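Local coordinates for protein thymidylate synthase ThyX (Streptomyces cacaoi subsp. asoensis, PDB 4P5A) that acts as a homotetrameric FAD-binding UMP/dUMP methylase, probably by reductive methylation of the pyrimidine with methylenetetrahydrofolate as carbon donor, at residues G51-L56 and H228-A233; R82-M85 and T89-F92; R100-A105 and L167-S172. All coordinates share one frame; numbering follows the deposited sequence.

The three contacts illustrate how the chemistry of a contact follows its place in the fold. Interaction 2 is buried near the centre of the chain and packs the end of helix 78-84 against strand 91-94, beside the bound nucleotide. Interactions 1 and 3 are partly buried and lie on opposite sides of the chain's centre. Interaction 1 joins two helices through alanine methyls, an isoleucine and an arginine, whereas interaction 3 joins two loops through one valine-leucine pair. Neither shares a helix or strand with interaction 2, yet interactions 2 and 3 both touch the third subunit. Aromatic faces matter in interaction 2, while aliphatic groups carry most of the other two.

Interaction 1 (G51-L56 and H228-A233); sequences GLIRYL and HEAFTA
The guanidinium of Arg54 is the one flat group in this contact, and it is met at its edge: the methyl of Ala233 lies near its plane, with Arg54 NH2 3.8 Å from Ala233 CB. The arginine chain runs out extended at first and then bends at its third torsion (chi3 52°), which carries the guanidinium across to the neighbouring helix. Nearer its root, Arg54 CG grazes the methyl of Ala230 at 4.2 Å.

The principle illustrated is that of two helices meeting over a small residue. The short segments of helices 48-58 and 225-233 run 37° apart, with their axes 9.4 Å from each other at closest. The CB of Ala230 points toward the other helix, and the CA atoms of Arg54 and Ala230 are only 5.7 Å apart. Its methyl is shared by two neighbours, since Ile53 CG2 also touches Ala230 CB, at 3.7 Å. That isoleucine continues onto Val226 and Thr227 of the same partner helix and onto Asp23 of helix 23-30, while Phe231 turns from the contact to helix 183-193.

With apolar carbons in the middle and an edge-on guanidinium at the margin, the pairing rests on shape and van der Waals contact, and the charge of Arg54 is kept outside the buried alanine-isoleucine centre.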
loop_
_atom_site.group_PDB
_atom_site.type_symbol
_atom_site.label_atom_id
_atom_site.label_comp_id
_atom_site.label_asym_id
_atom_site.label_seq_id
_atom_site.Cartn_x
_atom_site.Cartn_y
_atom_site.Cartn_z
ATOM N N GLY B 51 -17.582 14.395 19.527
ATOM C CA GLY B 51 -16.309 14.877 20.140
ATOM C C GLY B 51 -15.036 14.118 19.741
ATOM O O GLY B 51 -14.045 14.741 19.315
ATOM N N LEU B 52 -15.095 12.792 19.799
ATOM C CA LEU B 52 -13.928 12.007 19.515
ATOM C C LEU B 52 -13.580 12.085 17.992
ATOM O O LEU B 52 -12.403 12.247 17.602
ATOM C CB LEU B 52 -14.230 10.592 19.900
ATOM C CG LEU B 52 -12.994 9.620 19.930
ATOM C CD1 LEU B 52 -13.367 8.214 19.643
ATOM C CD2 LEU B 52 -11.556 10.085 19.925
ATOM N N ILE B 53 -14.604 12.022 17.176
ATOM C CA ILE B 53 -14.372 11.986 15.720
ATOM C C ILE B 53 -13.803 13.317 15.303
ATOM O O ILE B 53 -12.939 13.339 14.459
ATOM C CB ILE B 53 -15.645 11.610 14.985
ATOM C CG1 ILE B 53 -15.787 10.040 15.163
ATOM C CG2 ILE B 53 -15.673 12.012 13.484
ATOM C CD1 ILE B 53 -17.099 9.427 14.678
ATOM N N ARG B 54 -14.308 14.409 15.859
ATOM C CA ARG B 54 -13.735 15.754 15.501
ATOM C C ARG B 54 -12.304 15.877 15.936
ATOM O O ARG B 54 -11.489 16.367 15.143
ATOM C CB ARG B 54 -14.615 16.871 16.022
ATOM C CG ARG B 54 -16.002 16.942 15.312
ATOM C CD ARG B 54 -16.905 18.021 16.023
ATOM N NE ARG B 54 -16.279 19.369 16.191
ATOM C CZ ARG B 54 -16.236 20.337 15.255
ATOM N NH1 ARG B 54 -15.712 21.562 15.573
ATOM N NH2 ARG B 54 -16.751 20.130 14.026
ATOM N N TYR B 55 -11.961 15.345 17.086
ATOM C CA TYR B 55 -10.616 15.328 17.579
ATOM C C TYR B 55 -9.727 14.504 16.640
ATOM O O TYR B 55 -8.637 14.953 16.208
ATOM C CB TYR B 55 -10.547 14.752 18.997
ATOM C CG TYR B 55 -9.119 14.430 19.409
ATOM C CD1 TYR B 55 -8.208 15.445 19.793
ATOM C CD2 TYR B 55 -8.673 13.118 19.391
ATOM C CE1 TYR B 55 -6.844 15.093 20.146
ATOM C CE2 TYR B 55 -7.355 12.759 19.724
ATOM C CZ TYR B 55 -6.440 13.739 20.093
ATOM O OH TYR B 55 -5.143 13.312 20.402
ATOM N N LEU B 56 -10.194 13.313 16.257
ATOM C CA LEU B 56 -9.307 12.555 15.352
ATOM C C LEU B 56 -9.148 13.251 14.039
ATOM O O LEU B 56 -8.062 13.137 13.430
ATOM C CB LEU B 56 -9.916 11.146 15.024
ATOM C CG LEU B 56 -10.144 10.290 16.280
ATOM C CD1 LEU B 56 -11.099 9.145 16.002
ATOM C CD2 LEU B 56 -8.833 9.771 16.900
ATOM N N HIS B 228 -18.826 12.080 8.184
ATOM C CA HIS B 228 -19.045 12.891 7.033
ATOM C C HIS B 228 -19.153 14.388 7.420
ATOM O O HIS B 228 -18.519 15.276 6.772
ATOM C CB HIS B 228 -20.263 12.395 6.304
ATOM C CG HIS B 228 -20.613 13.259 5.153
ATOM N ND1 HIS B 228 -21.469 14.308 5.313
ATOM C CD2 HIS B 228 -20.060 13.405 3.908
ATOM C CE1 HIS B 228 -21.617 14.934 4.140
ATOM N NE2 HIS B 228 -20.752 14.421 3.275
ATOM N N GLU B 229 -19.892 14.692 8.521
ATOM C CA GLU B 229 -19.940 16.097 8.959
ATOM C C GLU B 229 -18.604 16.626 9.358
ATOM O O GLU B 229 -18.241 17.792 8.966
ATOM C CB GLU B 229 -20.900 16.325 10.146
ATOM C CG GLU B 229 -22.297 16.098 9.700
ATOM C CD GLU B 229 -22.861 17.145 8.758
ATOM O OE1 GLU B 229 -23.165 18.268 9.288
ATOM O OE2 GLU B 229 -23.063 16.828 7.525
ATOM N N ALA B 230 -17.848 15.835 10.100
ATOM C CA ALA B 230 -16.491 16.277 10.545
ATOM C C ALA B 230 -15.533 16.463 9.342
ATOM O O ALA B 230 -14.733 17.384 9.317
ATOM C CB ALA B 230 -15.860 15.203 11.539
ATOM N N PHE B 231 -15.582 15.544 8.359
ATOM C CA PHE B 231 -14.703 15.667 7.202
ATOM C C PHE B 231 -14.927 17.026 6.540
ATOM O O PHE B 231 -13.981 17.698 6.168
ATOM C CB PHE B 231 -15.141 14.607 6.224
ATOM C CG PHE B 231 -14.361 14.618 4.888
ATOM C CD1 PHE B 231 -15.100 14.735 3.674
ATOM C CD2 PHE B 231 -12.931 14.481 4.881
ATOM C CE1 PHE B 231 -14.448 14.722 2.389
ATOM C CE2 PHE B 231 -12.297 14.513 3.606
ATOM C CZ PHE B 231 -13.019 14.619 2.402
ATOM N N THR B 232 -16.192 17.405 6.357
ATOM C CA THR B 232 -16.435 18.704 5.695
ATOM C C THR B 232 -16.099 19.876 6.594
ATOM O O THR B 232 -15.477 20.851 6.115
ATOM C CB THR B 232 -17.863 18.756 5.140
ATOM O OG1 THR B 232 -17.881 17.945 3.954
ATOM C CG2 THR B 232 -18.241 20.171 4.614
ATOM N N ALA B 233 -16.328 19.728 7.866
ATOM C CA ALA B 233 -16.030 20.828 8.855
ATOM C C ALA B 233 -14.563 21.157 8.873
ATOM O O ALA B 233 -14.184 22.357 9.114
ATOM C CB ALA B 233 -16.432 20.420 10.226
#

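Interaction 2 (R82-M85 and T89-F92); sequences RHLM and TWSF. With 5BU (5-bromo-uridine-5'-monophosphate), chain F.
Leu84 and Met85 pack on Phe92 across the start of the ThyX signature RHRX7S, whose first three residues, Arg86, His87 and Arg88, link the two segments. Met85 CG stands over the middle of the Phe92 ring, 3.9 Å from its centroid and 6° off the normal, a CH-pi contact. The methionine runs antiparallel to the phenylalanine side chain, and the bend at the sulfur (chi3 75°) returns Met85 CE to Phe92 CB at 3.8 Å. Met85 SD lies higher above the same face, 5.0 Å from the centroid, a distant Met-aromatic contact. Leu84 CG presses on Phe92 CE1 at 3.6 Å, and its CD1 lies over a face of Trp90.

The same turn holds the nucleotide. His83 NE2 donates to 5BU OP3 at 2.7 Å (166°), in the ring plane, while 5BU N3 lies over one ring face, toward its rim. The ribose C3' lies over the rim of one face of the Arg82 guanidinium, which salt-bridges Glu94 of the third subunit.

Consecutive residues divide the work: His83 gives an N-H to the phosphate and Arg82 lays its guanidinium along the ribose, while Leu84 and Met85 bury carbon and sulfur against Trp90 and Phe92, within the signature's X7 part.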
loop_
_atom_site.group_PDB
_atom_site.type_symbol
_atom_site.label_atom_id
_atom_site.label_comp_id
_atom_site.label_asym_id
_atom_site.label_seq_id
_atom_site.Cartn_x
_atom_site.Cartn_y
_atom_site.Cartn_z
ATOM N N ARG B 82 -10.355 4.842 -15.363
ATOM C CA ARG B 82 -8.918 5.088 -15.194
ATOM C C ARG B 82 -8.664 6.021 -14.014
ATOM O O ARG B 82 -7.692 5.721 -13.291
ATOM C CB ARG B 82 -8.200 5.637 -16.432
ATOM C CG ARG B 82 -8.422 4.670 -17.637
ATOM C CD ARG B 82 -7.022 4.432 -18.320
ATOM N NE ARG B 82 -6.420 5.521 -18.935
ATOM C CZ ARG B 82 -5.093 5.695 -19.059
ATOM N NH1 ARG B 82 -4.713 6.676 -19.770
ATOM N NH2 ARG B 82 -4.172 4.930 -18.476
ATOM N N HIS B 83 -9.378 7.136 -13.891
ATOM C CA HIS B 83 -9.184 8.036 -12.773
ATOM C C HIS B 83 -9.448 7.304 -11.433
ATOM O O HIS B 83 -8.628 7.447 -10.532
ATOM C CB HIS B 83 -10.062 9.296 -12.903
ATOM C CG HIS B 83 -9.790 10.025 -14.179
ATOM N ND1 HIS B 83 -10.611 11.044 -14.649
ATOM C CD2 HIS B 83 -8.758 9.925 -15.045
ATOM C CE1 HIS B 83 -10.091 11.526 -15.759
ATOM N NE2 HIS B 83 -8.943 10.904 -15.999
ATOM N N LEU B 84 -10.559 6.601 -11.360
ATOM C CA LEU B 84 -10.932 5.861 -10.105
ATOM C C LEU B 84 -9.810 4.894 -9.771
ATOM O O LEU B 84 -9.400 4.818 -8.582
ATOM C CB LEU B 84 -12.219 5.058 -10.344
ATOM C CG LEU B 84 -12.604 4.162 -9.158
ATOM C CD1 LEU B 84 -12.739 4.981 -7.859
ATOM C CD2 LEU B 84 -14.001 3.610 -9.504
ATOM N N MET B 85 -9.310 4.157 -10.795
ATOM C CA MET B 85 -8.333 3.113 -10.440
ATOM C C MET B 85 -6.910 3.551 -10.115
ATOM O O MET B 85 -6.068 2.703 -9.788
ATOM C CB MET B 85 -8.320 2.104 -11.526
ATOM C CG MET B 85 -9.734 1.363 -11.452
ATOM S SD MET B 85 -9.919 -0.005 -12.695
ATOM C CE MET B 85 -8.928 -1.051 -11.865
ATOM N N THR B 89 -5.126 2.643 -2.630
ATOM C CA THR B 89 -5.597 2.113 -1.341
ATOM C C THR B 89 -6.967 1.409 -1.453
ATOM O O THR B 89 -7.457 0.958 -0.450
ATOM C CB THR B 89 -5.805 3.244 -0.370
ATOM O OG1 THR B 89 -6.447 4.386 -0.985
ATOM C CG2 THR B 89 -4.466 3.830 -0.013
ATOM N N TRP B 90 -7.552 1.373 -2.644
ATOM C CA TRP B 90 -8.848 0.716 -2.840
ATOM C C TRP B 90 -8.635 -0.707 -3.429
ATOM O O TRP B 90 -7.514 -1.044 -3.837
ATOM C CB TRP B 90 -9.621 1.502 -3.908
ATOM C CG TRP B 90 -10.155 2.863 -3.412
ATOM C CD1 TRP B 90 -9.438 3.902 -2.844
ATOM C CD2 TRP B 90 -11.472 3.283 -3.578
ATOM N NE1 TRP B 90 -10.330 4.989 -2.628
ATOM C CE2 TRP B 90 -11.589 4.582 -3.044
ATOM C CE3 TRP B 90 -12.631 2.629 -4.035
ATOM C CZ2 TRP B 90 -12.813 5.308 -3.053
ATOM C CZ3 TRP B 90 -13.899 3.338 -4.044
ATOM C CH2 TRP B 90 -13.949 4.681 -3.510
ATOM N N SER B 91 -9.709 -1.500 -3.466
ATOM C CA SER B 91 -9.713 -2.779 -4.136
ATOM C C SER B 91 -10.703 -2.661 -5.269
ATOM O O SER B 91 -11.754 -2.070 -5.099
ATOM C CB SER B 91 -10.235 -3.866 -3.160
ATOM O OG SER B 91 -9.171 -3.996 -2.148
ATOM N N PHE B 92 -10.375 -3.243 -6.413
ATOM C CA PHE B 92 -11.233 -3.157 -7.638
ATOM C C PHE B 92 -11.381 -4.523 -8.290
ATOM O O PHE B 92 -10.438 -5.345 -8.202
ATOM C CB PHE B 92 -10.562 -2.251 -8.686
ATOM C CG PHE B 92 -10.332 -0.853 -8.186
ATOM C CD1 PHE B 92 -11.416 0.007 -7.946
ATOM C CD2 PHE B 92 -8.990 -0.391 -7.917
ATOM C CE1 PHE B 92 -11.234 1.303 -7.488
ATOM C CE2 PHE B 92 -8.849 0.976 -7.439
ATOM C CZ PHE B 92 -9.958 1.756 -7.234
HETATM P P 5BU F . -6.039 11.630 -18.659
HETATM O OP1 5BU F . -5.650 11.163 -20.041
HETATM O OP2 5BU F . -5.593 13.064 -18.302
HETATM O OP3 5BU F . -7.550 11.377 -18.312
HETATM O "O5'" 5BU F . -5.194 10.678 -17.622
HETATM C "C5'" 5BU F . -3.919 10.350 -17.935
HETATM C "C4'" 5BU F . -3.335 9.459 -16.711
HETATM O "O4'" 5BU F . -3.325 10.309 -15.510
HETATM C "C3'" 5BU F . -4.257 8.298 -16.359
HETATM O "O3'" 5BU F . -3.495 7.238 -15.705
HETATM C "C2'" 5BU F . -5.154 8.936 -15.309
HETATM O "O2'" 5BU F . -5.703 7.921 -14.439
HETATM C "C1'" 5BU F . -4.319 9.960 -14.572
HETATM N N1 5BU F . -5.020 11.230 -14.263
HETATM C C2 5BU F . -6.087 11.169 -13.369
HETATM O O2 5BU F . -6.270 10.073 -12.789
HETATM N N3 5BU F . -6.899 12.217 -13.116
HETATM C C4 5BU F . -6.661 13.434 -13.765
HETATM O O4 5BU F . -7.373 14.380 -13.541
HETATM C C5 5BU F . -5.581 13.460 -14.669
HETATM C C6 5BU F . -4.770 12.423 -14.989
HETATM BR BR 5BU F . -5.099 15.178 -15.430
#

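Interaction 3 (R100-A105 and L167-S172); sequences REVGAA and LVLPVS
Two segments without regular secondary structure, apart from a short 3-10 turn at 167-168, run side by side here, the directions of their touching parts differing by 39°. Their backbones stay well separated, with 9.0 Å between the CA atoms of Val102 and Leu169 and 8.6 Å between those of Ala105 and Ser172. The motif on the first segment is an inverse gamma turn centred on Ala104, closed by a weak hydrogen bond from Ala105 N to Gly103 O of 3.1 Å. It leads into strand 105-107, which pairs in parallel with strand 7-9.

Hydrogen bonds to residues beyond the segments tie the loops together: the backbone of Ala105 is hydrogen-bonded to Tyr174, and that of Ser172 to Tyr107. The 167-172 loop also meets the third subunit, to which Leu169 and Val171 are hydrogen-bonded through their backbones. Each loop also adjoins a residue that lines a nucleotide pocket, Ala97 beside Val102 and Arg166 beside Leu169.

The gap between the main chains is bridged by a single pair of side chains that meet tip to tip. In Leu169 the second torsion (chi2 175°) is extended and drives CD1 forward. Leu169 CD1 comes up against the outer end of Val102, closest to CB and almost equally far from both methyls: 3.8 Å from Val102 CB, 3.9 Å from Val102 CG1 and 4.0 Å from Val102 CG2.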
loop_
_atom_site.group_PDB
_atom_site.type_symbol
_atom_site.label_atom_id
_atom_site.label_comp_id
_atom_site.label_asym_id
_atom_site.label_seq_id
_atom_site.Cartn_x
_atom_site.Cartn_y
_atom_site.Cartn_z
ATOM N N ARG B 100 -14.996 -11.119 -22.291
ATOM C CA ARG B 100 -16.368 -11.118 -22.770
ATOM C C ARG B 100 -16.519 -10.009 -23.803
ATOM O O ARG B 100 -15.855 -8.970 -23.689
ATOM C CB ARG B 100 -17.317 -10.838 -21.615
ATOM C CG ARG B 100 -18.839 -11.069 -22.038
ATOM C CD ARG B 100 -19.792 -11.358 -20.851
ATOM N NE ARG B 100 -20.228 -10.122 -20.173
ATOM C CZ ARG B 100 -21.377 -9.457 -20.407
ATOM N NH1 ARG B 100 -22.258 -9.905 -21.309
ATOM N NH2 ARG B 100 -21.656 -8.334 -19.730
ATOM N N GLU B 101 -17.405 -10.235 -24.798
ATOM C CA GLU B 101 -17.683 -9.188 -25.791
ATOM C C GLU B 101 -18.258 -7.950 -25.129
ATOM O O GLU B 101 -19.038 -8.031 -24.176
ATOM C CB GLU B 101 -18.690 -9.733 -26.780
ATOM C CG GLU B 101 -19.161 -8.761 -27.819
ATOM C CD GLU B 101 -20.026 -9.474 -28.928
ATOM O OE1 GLU B 101 -20.791 -8.732 -29.619
ATOM O OE2 GLU B 101 -19.884 -10.743 -29.108
ATOM N N VAL B 102 -17.862 -6.779 -25.649
ATOM C CA VAL B 102 -18.219 -5.549 -25.017
ATOM C C VAL B 102 -19.572 -5.134 -25.608
ATOM O O VAL B 102 -19.799 -5.288 -26.846
ATOM C CB VAL B 102 -17.155 -4.445 -25.391
ATOM C CG1 VAL B 102 -17.574 -3.008 -24.820
ATOM C CG2 VAL B 102 -15.720 -4.900 -24.866
ATOM N N GLY B 103 -20.412 -4.571 -24.748
ATOM C CA GLY B 103 -21.724 -4.000 -25.146
ATOM C C GLY B 103 -21.582 -2.689 -25.873
ATOM O O GLY B 103 -20.542 -1.980 -25.778
ATOM N N ALA B 104 -22.656 -2.284 -26.539
ATOM C CA ALA B 104 -22.521 -1.121 -27.387
ATOM C C ALA B 104 -23.012 0.124 -26.667
ATOM O O ALA B 104 -23.814 0.852 -27.185
ATOM C CB ALA B 104 -23.304 -1.320 -28.727
ATOM N N ALA B 105 -22.489 0.391 -25.466
ATOM C CA ALA B 105 -22.926 1.585 -24.727
ATOM C C ALA B 105 -21.756 2.474 -24.595
ATOM O O ALA B 105 -20.641 2.003 -24.178
ATOM C CB ALA B 105 -23.491 1.241 -23.396
ATOM N N LEU B 167 -9.334 -3.373 -29.561
ATOM C CA LEU B 167 -8.447 -2.266 -29.877
ATOM C C LEU B 167 -9.125 -1.056 -30.513
ATOM O O LEU B 167 -8.640 0.064 -30.371
ATOM C CB LEU B 167 -7.304 -2.741 -30.739
ATOM C CG LEU B 167 -6.018 -3.126 -30.004
ATOM C CD1 LEU B 167 -6.358 -4.073 -28.868
ATOM C CD2 LEU B 167 -5.171 -3.864 -31.111
ATOM N N VAL B 168 -10.209 -1.284 -31.278
ATOM C CA VAL B 168 -10.840 -0.177 -31.993
ATOM C C VAL B 168 -11.853 0.613 -31.154
ATOM O O VAL B 168 -12.354 1.670 -31.616
ATOM C CB VAL B 168 -11.539 -0.717 -33.288
ATOM C CG1 VAL B 168 -10.410 -1.300 -34.211
ATOM C CG2 VAL B 168 -12.658 -1.670 -32.927
ATOM N N LEU B 169 -12.157 0.144 -29.932
ATOM C CA LEU B 169 -13.245 0.791 -29.109
ATOM C C LEU B 169 -12.689 1.987 -28.350
ATOM O O LEU B 169 -11.512 1.956 -27.892
ATOM C CB LEU B 169 -13.932 -0.198 -28.115
ATOM C CG LEU B 169 -14.571 -1.425 -28.809
ATOM C CD1 LEU B 169 -15.080 -2.331 -27.798
ATOM C CD2 LEU B 169 -15.741 -0.973 -29.619
ATOM N N PRO B 170 -13.503 3.053 -28.204
ATOM C CA PRO B 170 -13.047 4.300 -27.695
ATOM C C PRO B 170 -13.001 4.269 -26.165
ATOM O O PRO B 170 -13.629 3.392 -25.500
ATOM C CB PRO B 170 -14.160 5.266 -28.120
ATOM C CG PRO B 170 -15.393 4.451 -28.190
ATOM C CD PRO B 170 -14.875 3.128 -28.719
ATOM N N VAL B 171 -12.320 5.243 -25.601
ATOM C CA VAL B 171 -12.214 5.333 -24.134
ATOM C C VAL B 171 -13.519 5.756 -23.485
ATOM O O VAL B 171 -13.655 5.751 -22.219
ATOM C CB VAL B 171 -11.070 6.261 -23.707
ATOM C CG1 VAL B 171 -9.650 5.723 -24.141
ATOM C CG2 VAL B 171 -11.320 7.674 -24.217
ATOM N N SER B 172 -14.533 6.095 -24.295
ATOM C CA SER B 172 -15.854 6.384 -23.808
ATOM C C SER B 172 -16.741 5.171 -23.600
ATOM O O SER B 172 -17.876 5.292 -23.142
ATOM C CB SER B 172 -16.545 7.325 -24.818
ATOM O OG SER B 172 -16.658 6.561 -26.054
#